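Local coordinates for protein glutathione S-transferase (Xanthomonas axonopodis pv. citri, PDB 6NV6) that probably catalyses the conjugation of glutathione to electrophilic substrates, as a theta-class glutathione S-transferase, and binds glutathione, at residues A[11-14]-A[15-18]; A[196-200]-A[201-205]; A[168-171]-A[172-176]. All coordinates share one frame; numbering follows the deposited sequence.

Contact 1: A[11-14]-A[15-18]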
loop_
_atom_site.group_PDB
_atom_site.type_symbol
_atom_site.label_atom_id
_atom_site.label_comp_id
_atom_site.label_asym_id
_atom_site.label_seq_id
_atom_site.Cartn_x
_atom_site.Cartn_y
_atom_site.Cartn_z
ATOM N N ASN A 11 2.568 -11.412 2.386
ATOM C CA ASN A 11 1.831 -10.831 3.501
ATOM C C ASN A 11 2.472 -9.546 4.019
ATOM O O ASN A 11 2.095 -9.062 5.091
ATOM C CB ASN A 11 1.698 -11.855 4.634
ATOM C CG ASN A 11 3.011 -12.087 5.369
ATOM O OD1 ASN A 11 4.097 -11.919 4.800
ATOM N ND2 ASN A 11 2.923 -12.476 6.640
ATOM N N SER A 12 3.432 -8.991 3.287
ATOM C CA SER A 12 3.997 -7.681 3.577
ATOM C C SER A 12 3.322 -6.610 2.723
ATOM O O SER A 12 3.051 -6.820 1.534
ATOM C CB SER A 12 5.504 -7.689 3.320
ATOM O OG SER A 12 5.985 -6.398 2.961
ATOM N N SER A 13 3.046 -5.463 3.345
ATOM C CA SER A 13 2.369 -4.372 2.645
ATOM C C SER A 13 3.257 -3.761 1.567
ATOM O O SER A 13 2.765 -3.317 0.519
ATOM C CB SER A 13 1.931 -3.300 3.660
ATOM O OG SER A 13 0.782 -3.705 4.398
ATOM N N ASN A 14 4.563 -3.737 1.815
ATOM C CA ASN A 14 5.493 -3.232 0.819
ATOM C C ASN A 14 5.540 -4.148 -0.397
ATOM O O ASN A 14 5.557 -3.674 -1.541
ATOM C CB ASN A 14 6.874 -3.082 1.442
ATOM C CG ASN A 14 6.981 -1.860 2.330
ATOM O OD1 ASN A 14 6.224 -0.906 2.176
ATOM N ND2 ASN A 14 7.930 -1.875 3.254
ATOM N N VAL A 15 5.541 -5.463 -0.170
ATOM C CA VAL A 15 5.524 -6.405 -1.278
ATOM C C VAL A 15 4.171 -6.353 -1.982
ATOM O O VAL A 15 4.089 -6.446 -3.214
ATOM C CB VAL A 15 5.871 -7.817 -0.754
ATOM C CG1 VAL A 15 5.804 -8.861 -1.868
ATOM C CG2 VAL A 15 7.247 -7.826 -0.066
ATOM N N ARG A 16 3.092 -6.155 -1.218
ATOM C CA ARG A 16 1.781 -5.977 -1.832
ATOM C C ARG A 16 1.786 -4.805 -2.799
ATOM O O ARG A 16 1.211 -4.887 -3.891
ATOM C CB ARG A 16 0.720 -5.755 -0.759
ATOM C CG ARG A 16 0.288 -7.000 -0.017
ATOM C CD ARG A 16 -0.682 -6.631 1.105
ATOM N NE ARG A 16 -1.158 -7.809 1.819
ATOM C CZ ARG A 16 -0.957 -8.037 3.111
ATOM N NH1 ARG A 16 -0.303 -7.148 3.849
ATOM N NH2 ARG A 16 -1.417 -9.152 3.660
ATOM N N LYS A 17 2.423 -3.698 -2.402
ATOM C CA LYS A 17 2.559 -2.536 -3.275
ATOM C C LYS A 17 3.109 -2.929 -4.633
ATOM O O LYS A 17 2.630 -2.460 -5.674
ATOM C CB LYS A 17 3.504 -1.516 -2.653
ATOM C CG LYS A 17 3.001 -0.776 -1.451
ATOM C CD LYS A 17 3.995 0.318 -1.157
ATOM C CE LYS A 17 4.088 0.646 0.303
ATOM N NZ LYS A 17 5.377 1.336 0.522
ATOM N N ALA A 18 4.129 -3.782 -4.638
ATOM C CA ALA A 18 4.777 -4.139 -5.887
ATOM C C ALA A 18 3.947 -5.141 -6.679
ATOM O O ALA A 18 3.806 -4.996 -7.898
ATOM C CB ALA A 18 6.172 -4.694 -5.598
HETATM O O HOH W 1 -0.424 -9.499 6.384
#

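Contact 2: A[196-200]-A[201-205]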
loop_
_atom_site.group_PDB
_atom_site.type_symbol
_atom_site.label_atom_id
_atom_site.label_comp_id
_atom_site.label_asym_id
_atom_site.label_seq_id
_atom_site.Cartn_x
_atom_site.Cartn_y
_atom_site.Cartn_z
ATOM N N PRO A 196 -9.526 -6.024 -9.976
ATOM C CA PRO A 196 -8.914 -7.363 -9.874
ATOM C C PRO A 196 -7.451 -7.321 -9.479
ATOM O O PRO A 196 -7.022 -8.142 -8.658
ATOM C CB PRO A 196 -9.106 -7.956 -11.283
ATOM C CG PRO A 196 -10.232 -7.190 -11.869
ATOM C CD PRO A 196 -10.159 -5.801 -11.290
ATOM N N ALA A 197 -6.678 -6.375 -10.034
ATOM C CA ALA A 197 -5.267 -6.266 -9.678
ATOM C C ALA A 197 -5.097 -6.055 -8.184
ATOM O O ALA A 197 -4.141 -6.564 -7.586
ATOM C CB ALA A 197 -4.600 -5.134 -10.455
ATOM N N TYR A 198 -6.032 -5.338 -7.561
ATOM C CA TYR A 198 -5.990 -5.159 -6.118
ATOM C C TYR A 198 -6.367 -6.445 -5.385
ATOM O O TYR A 198 -5.777 -6.775 -4.348
ATOM C CB TYR A 198 -6.916 -4.015 -5.728
ATOM C CG TYR A 198 -6.879 -3.635 -4.269
ATOM C CD1 TYR A 198 -5.882 -2.794 -3.777
ATOM C CD2 TYR A 198 -7.863 -4.079 -3.396
ATOM C CE1 TYR A 198 -5.858 -2.419 -2.452
ATOM C CE2 TYR A 198 -7.843 -3.716 -2.066
ATOM C CZ TYR A 198 -6.842 -2.883 -1.596
ATOM O OH TYR A 198 -6.823 -2.516 -0.262
ATOM N N GLN A 199 -7.346 -7.184 -5.910
ATOM C CA GLN A 199 -7.737 -8.445 -5.286
ATOM C C GLN A 199 -6.599 -9.458 -5.322
ATOM O O GLN A 199 -6.352 -10.165 -4.337
ATOM C CB GLN A 199 -8.964 -9.019 -5.993
ATOM C CG GLN A 199 -10.237 -8.224 -5.821
ATOM C CD GLN A 199 -11.246 -8.565 -6.891
ATOM O OE1 GLN A 199 -11.085 -9.554 -7.602
ATOM N NE2 GLN A 199 -12.288 -7.750 -7.019
ATOM N N ARG A 200 -5.902 -9.552 -6.453
ATOM C CA ARG A 200 -4.826 -10.527 -6.574
ATOM C C ARG A 200 -3.526 -10.027 -5.954
ATOM O O ARG A 200 -2.742 -10.824 -5.426
ATOM C CB ARG A 200 -4.608 -10.878 -8.043
ATOM C CG ARG A 200 -5.794 -11.560 -8.694
ATOM C CD ARG A 200 -5.478 -11.905 -10.139
ATOM N NE ARG A 200 -5.065 -10.714 -10.869
ATOM C CZ ARG A 200 -5.847 -10.049 -11.715
ATOM N NH1 ARG A 200 -5.445 -8.891 -12.236
ATOM N NH2 ARG A 200 -7.068 -10.508 -11.971
ATOM N N GLY A 201 -3.277 -8.721 -6.014
ATOM C CA GLY A 201 -2.017 -8.184 -5.541
ATOM C C GLY A 201 -1.964 -7.855 -4.064
ATOM O O GLY A 201 -0.903 -7.970 -3.448
ATOM N N VAL A 202 -3.088 -7.445 -3.477
ATOM C CA VAL A 202 -3.103 -6.893 -2.131
ATOM C C VAL A 202 -3.855 -7.789 -1.156
ATOM O O VAL A 202 -3.391 -8.016 -0.037
ATOM C CB VAL A 202 -3.683 -5.458 -2.129
ATOM C CG1 VAL A 202 -3.700 -4.868 -0.726
ATOM C CG2 VAL A 202 -2.893 -4.587 -3.059
ATOM N N MET A 203 -5.009 -8.310 -1.553
ATOM C CA MET A 203 -5.888 -8.959 -0.581
ATOM C C MET A 203 -5.452 -10.408 -0.393
ATOM O O MET A 203 -6.094 -11.361 -0.836
ATOM C CB MET A 203 -7.344 -8.846 -1.001
ATOM C CG MET A 203 -7.784 -7.405 -1.222
ATOM S SD MET A 203 -9.407 -7.210 -1.964
ATOM C CE MET A 203 -10.409 -7.649 -0.544
ATOM N N THR A 204 -4.350 -10.562 0.324
ATOM C CA THR A 204 -3.745 -11.848 0.610
ATOM C C THR A 204 -3.998 -12.207 2.073
ATOM O O THR A 204 -4.669 -11.481 2.818
ATOM C CB THR A 204 -2.249 -11.815 0.281
ATOM O OG1 THR A 204 -1.582 -10.861 1.124
ATOM C CG2 THR A 204 -2.033 -11.427 -1.180
ATOM N N ALA A 205 -3.465 -13.354 2.482
ATOM C CA ALA A 205 -3.556 -13.770 3.876
ATOM C C ALA A 205 -3.039 -12.668 4.796
ATOM O O ALA A 205 -1.893 -12.224 4.675
ATOM C CB ALA A 205 -2.770 -15.065 4.083
#

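Contact 3: A[168-171]-A[172-176]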
loop_
_atom_site.group_PDB
_atom_site.type_symbol
_atom_site.label_atom_id
_atom_site.label_comp_id
_atom_site.label_asym_id
_atom_site.label_seq_id
_atom_site.Cartn_x
_atom_site.Cartn_y
_atom_site.Cartn_z
ATOM N N PHE A 168 -1.563 -0.638 2.411
ATOM C CA PHE A 168 -1.691 -0.687 3.866
ATOM C C PHE A 168 -3.147 -0.748 4.292
ATOM O O PHE A 168 -3.489 -1.473 5.236
ATOM C CB PHE A 168 -1.033 0.532 4.512
ATOM C CG PHE A 168 0.463 0.442 4.619
ATOM C CD1 PHE A 168 1.058 -0.182 5.695
ATOM C CD2 PHE A 168 1.275 1.005 3.647
ATOM C CE1 PHE A 168 2.441 -0.252 5.795
ATOM C CE2 PHE A 168 2.656 0.934 3.742
ATOM C CZ PHE A 168 3.238 0.298 4.824
ATOM N N ILE A 169 -4.020 -0.009 3.596
ATOM C CA ILE A 169 -5.380 0.188 4.088
ATOM C C ILE A 169 -6.186 -1.100 4.041
ATOM O O ILE A 169 -7.231 -1.199 4.704
ATOM C CB ILE A 169 -6.085 1.312 3.309
ATOM C CG1 ILE A 169 -6.906 2.161 4.272
ATOM C CG2 ILE A 169 -6.952 0.749 2.201
ATOM C CD1 ILE A 169 -6.050 3.012 5.181
ATOM N N TYR A 170 -5.719 -2.096 3.285
ATOM C CA TYR A 170 -6.274 -3.436 3.420
ATOM C C TYR A 170 -6.068 -3.962 4.839
ATOM O O TYR A 170 -7.010 -4.437 5.486
ATOM C CB TYR A 170 -5.636 -4.369 2.390
ATOM C CG TYR A 170 -6.015 -5.819 2.590
ATOM C CD1 TYR A 170 -7.334 -6.234 2.441
ATOM C CD2 TYR A 170 -5.059 -6.772 2.933
ATOM C CE1 TYR A 170 -7.689 -7.543 2.618
ATOM C CE2 TYR A 170 -5.410 -8.093 3.114
ATOM C CZ TYR A 170 -6.727 -8.468 2.950
ATOM O OH TYR A 170 -7.083 -9.781 3.121
ATOM N N ALA A 171 -4.838 -3.871 5.348
ATOM C CA ALA A 171 -4.586 -4.295 6.721
ATOM C C ALA A 171 -5.429 -3.493 7.702
ATOM O O ALA A 171 -6.037 -4.059 8.618
ATOM C CB ALA A 171 -3.097 -4.160 7.047
ATOM N N TRP A 172 -5.493 -2.174 7.513
ATOM C CA TRP A 172 -6.268 -1.324 8.409
ATOM C C TRP A 172 -7.709 -1.805 8.561
ATOM O O TRP A 172 -8.231 -1.880 9.675
ATOM C CB TRP A 172 -6.247 0.115 7.898
ATOM C CG TRP A 172 -7.140 1.061 8.654
ATOM C CD1 TRP A 172 -8.343 1.585 8.234
ATOM C CD2 TRP A 172 -6.904 1.610 9.957
ATOM N NE1 TRP A 172 -8.859 2.419 9.198
ATOM C CE2 TRP A 172 -7.996 2.454 10.263
ATOM C CE3 TRP A 172 -5.875 1.475 10.893
ATOM C CZ2 TRP A 172 -8.080 3.157 11.461
ATOM C CZ3 TRP A 172 -5.969 2.171 12.083
ATOM C CH2 TRP A 172 -7.060 3.000 12.355
ATOM N N PHE A 173 -8.366 -2.144 7.459
ATOM C CA PHE A 173 -9.792 -2.418 7.519
ATOM C C PHE A 173 -10.109 -3.861 7.874
ATOM O O PHE A 173 -11.196 -4.133 8.401
ATOM C CB PHE A 173 -10.449 -2.058 6.182
ATOM C CG PHE A 173 -10.779 -0.590 6.043
ATOM C CD1 PHE A 173 -11.715 0.003 6.881
ATOM C CD2 PHE A 173 -10.134 0.201 5.095
ATOM C CE1 PHE A 173 -12.018 1.348 6.761
ATOM C CE2 PHE A 173 -10.435 1.547 4.974
ATOM C CZ PHE A 173 -11.377 2.120 5.809
ATOM N N GLU A 174 -9.197 -4.792 7.619
ATOM C CA GLU A 174 -9.474 -6.198 7.876
ATOM C C GLU A 174 -8.803 -6.706 9.140
ATOM O O GLU A 174 -9.098 -7.825 9.569
ATOM C CB GLU A 174 -9.063 -7.038 6.664
ATOM C CG GLU A 174 -9.634 -6.495 5.340
ATOM C CD GLU A 174 -11.170 -6.404 5.325
ATOM O OE1 GLU A 174 -11.815 -7.243 5.993
ATOM O OE2 GLU A 174 -11.733 -5.505 4.648
ATOM N N MET A 175 -7.916 -5.913 9.737
ATOM C CA MET A 175 -7.399 -6.106 11.085
ATOM C C MET A 175 -8.519 -6.228 12.105
ATOM O O MET A 175 -9.539 -5.535 11.997
ATOM C CB MET A 175 -6.509 -4.940 11.513
ATOM C CG MET A 175 -5.045 -5.181 11.386
ATOM S SD MET A 175 -4.162 -3.958 12.365
ATOM C CE MET A 175 -5.139 -2.512 12.032
ATOM N N PRO A 176 -8.345 -7.056 13.132
ATOM C CA PRO A 176 -9.337 -7.101 14.219
ATOM C C PRO A 176 -9.117 -5.974 15.224
ATOM O O PRO A 176 -8.489 -6.124 16.272
ATOM C CB PRO A 176 -9.101 -8.487 14.822
ATOM C CG PRO A 176 -7.633 -8.727 14.626
ATOM C CD PRO A 176 -7.213 -7.970 13.379
#

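Contact 1: A[11-14]-A[15-18]
Ser12 and Val15 show in miniature how a helix is started: the hydroxyl oxygen OG of Ser12 accepts the backbone N-H of Val15 at 3.3 Å in a nearly straight bond (169° at the hydrogen). Turned anti to the nitrogen of its own residue (chi1 152°), OG reaches forward over the first turn, where it also takes a weak bond from Asn14 N. CG2 of Val15 rests beside the same oxygen at 3.6 Å. One residue further on, Arg16 N donates to Ser12 O at 2.8 Å and the regular ladder begins. Ser12 is thus the N-cap of helix 13-25, the helix of the beta-alpha-beta unit in the thioredoxin-like N-terminal domain; theta-class enzymes keep their catalytic serine near the start of this helix.

Two long side chains then reach back over the first turn. Arg16, extended from CG to NE, lies against the cap, one guanidinium face beneath the backbone of Asn11 and Ser12, with Asn11 C 3.5 Å above the plane near the rim. A water lies in that plane at the edge, accepting from Arg16 NH2 at 2.9 Å and donating to Asn11 O. Thr204 gives NH2 a further partner, holding the group from the C-terminal tail. On another side of the helix Lys17 runs alongside Asn14, and its ammonium NZ donates to Asn14 OD1 at 2.9 Å. NZ is also bound to Asn69 OD1 of helix 68-79, while the aliphatic part of Lys17 leans on Phe168 of helix 163-174.

Contact 2: A[196-200]-A[201-205]
Gly201 meets Ala197 where helix 196-201, the last helix of this chain, which has the glutathione transferase fold, runs out into the C-terminal tail. Its N-H closes an ordinary helical turn on Ala197 O at 2.8 Å. The next two amides then share a single acceptor. Val202 N reaches Tyr198 O at 2.9 Å, standing above the plane of that carbonyl, and Met203 N approaches the same oxygen almost straight ahead of the C=O bond, at 3.3 Å. The second bond spans five residues instead of four, so the chain is already widening out of the alpha-helical path.

The side chain of Val202 lies over one face of the Tyr198 ring, its CB 4.0 Å from the ring centroid in a CH-pi contact. CG2 sits by CD1 of the ring, and CG1 reaches toward its CZ end. The phenol is held in place from beyond: its OH is bonded to Gly166 O, and Trp20 meets the ring edge-to-face.

Met203 approaches from a different direction, crossing the tyrosine at about a right angle. With CG anti to the carbonyl carbon (chi1 -56°) and chi2 extended, SD makes a Met-aromatic contact 4.8 Å from the ring centroid, on an oblique line, while the thioether also runs beside CG of Gln199. Met203 is moreover the centre of an inverse gamma turn, tied by Thr204 N to Val202 O at 2.7 Å. As the last residue of the turn, Thr204 brings its methyl CG2 to 4.3 Å from Arg200 O, and its hydroxyl OG1 is hydrogen-bonded to Arg10 O.

Contact 3: A[168-171]-A[172-176]
Met175 N donates to Ala171 O at 2.9 Å, the last of four consecutive backbone bonds that finish helix 163-174. Before it come Trp172 N to Phe168 O, Phe173 N to Ile169 O and Glu174 N to Tyr170 O; Met175 is itself the first residue to leave helical phi/psi. The polar ends of two side chains are held from outside, Tyr170 OH by Thr204 O and Glu174 OE2 by Tyr189 OH.

Glu174 CG, anti to its carbonyl carbon (chi1 -50°), lies 3.5 Å from Tyr170 CE1; the chain then bends at chi2, leaving carboxylate and phenol planes 29° apart. Around the helix from this pair, Ile169 serves two aromatic residues: CG1 runs beside Phe173 CE2 at 3.7 Å, and CD1 meets Trp172 CB at 4.0 Å. Trp172 in turn presents the edge of its indole to the phenyl, CD1 lying over the centre of the Phe173 ring.

In this all-helical C-terminal domain, Trp172 packs on helix 126-146 through Leu133 and Leu140, Phe173 meets Tyr189 of helix 183-193 with ring planes nearly parallel, and Ala171 and Met175 lie on Phe109 of helix 88-118.

Overall arrangement
The three local contacts meet where the C-terminal tail passes between the two domains. Contacts 1 and 2 have centres about 10 Å apart; Arg16 NH2 lies 3.1 Å from Thr204 OG1, and Arg16 NE makes a weak bond to Val202 O. Contact 3 stands about 13 Å from each of the others, centre to centre. Tyr170 OH reaches Thr204 O at 3.0 Å, so Thr204 joins helix 13-25 through its hydroxyl and helix 163-174 through its carbonyl. Ser13 CB packs on Phe168 CE1 at 3.8 Å, bringing contacts 1 and 3 together directly. The start of helix 13-25 in contact 1 probably borders the glutathione site, as in theta-class relatives.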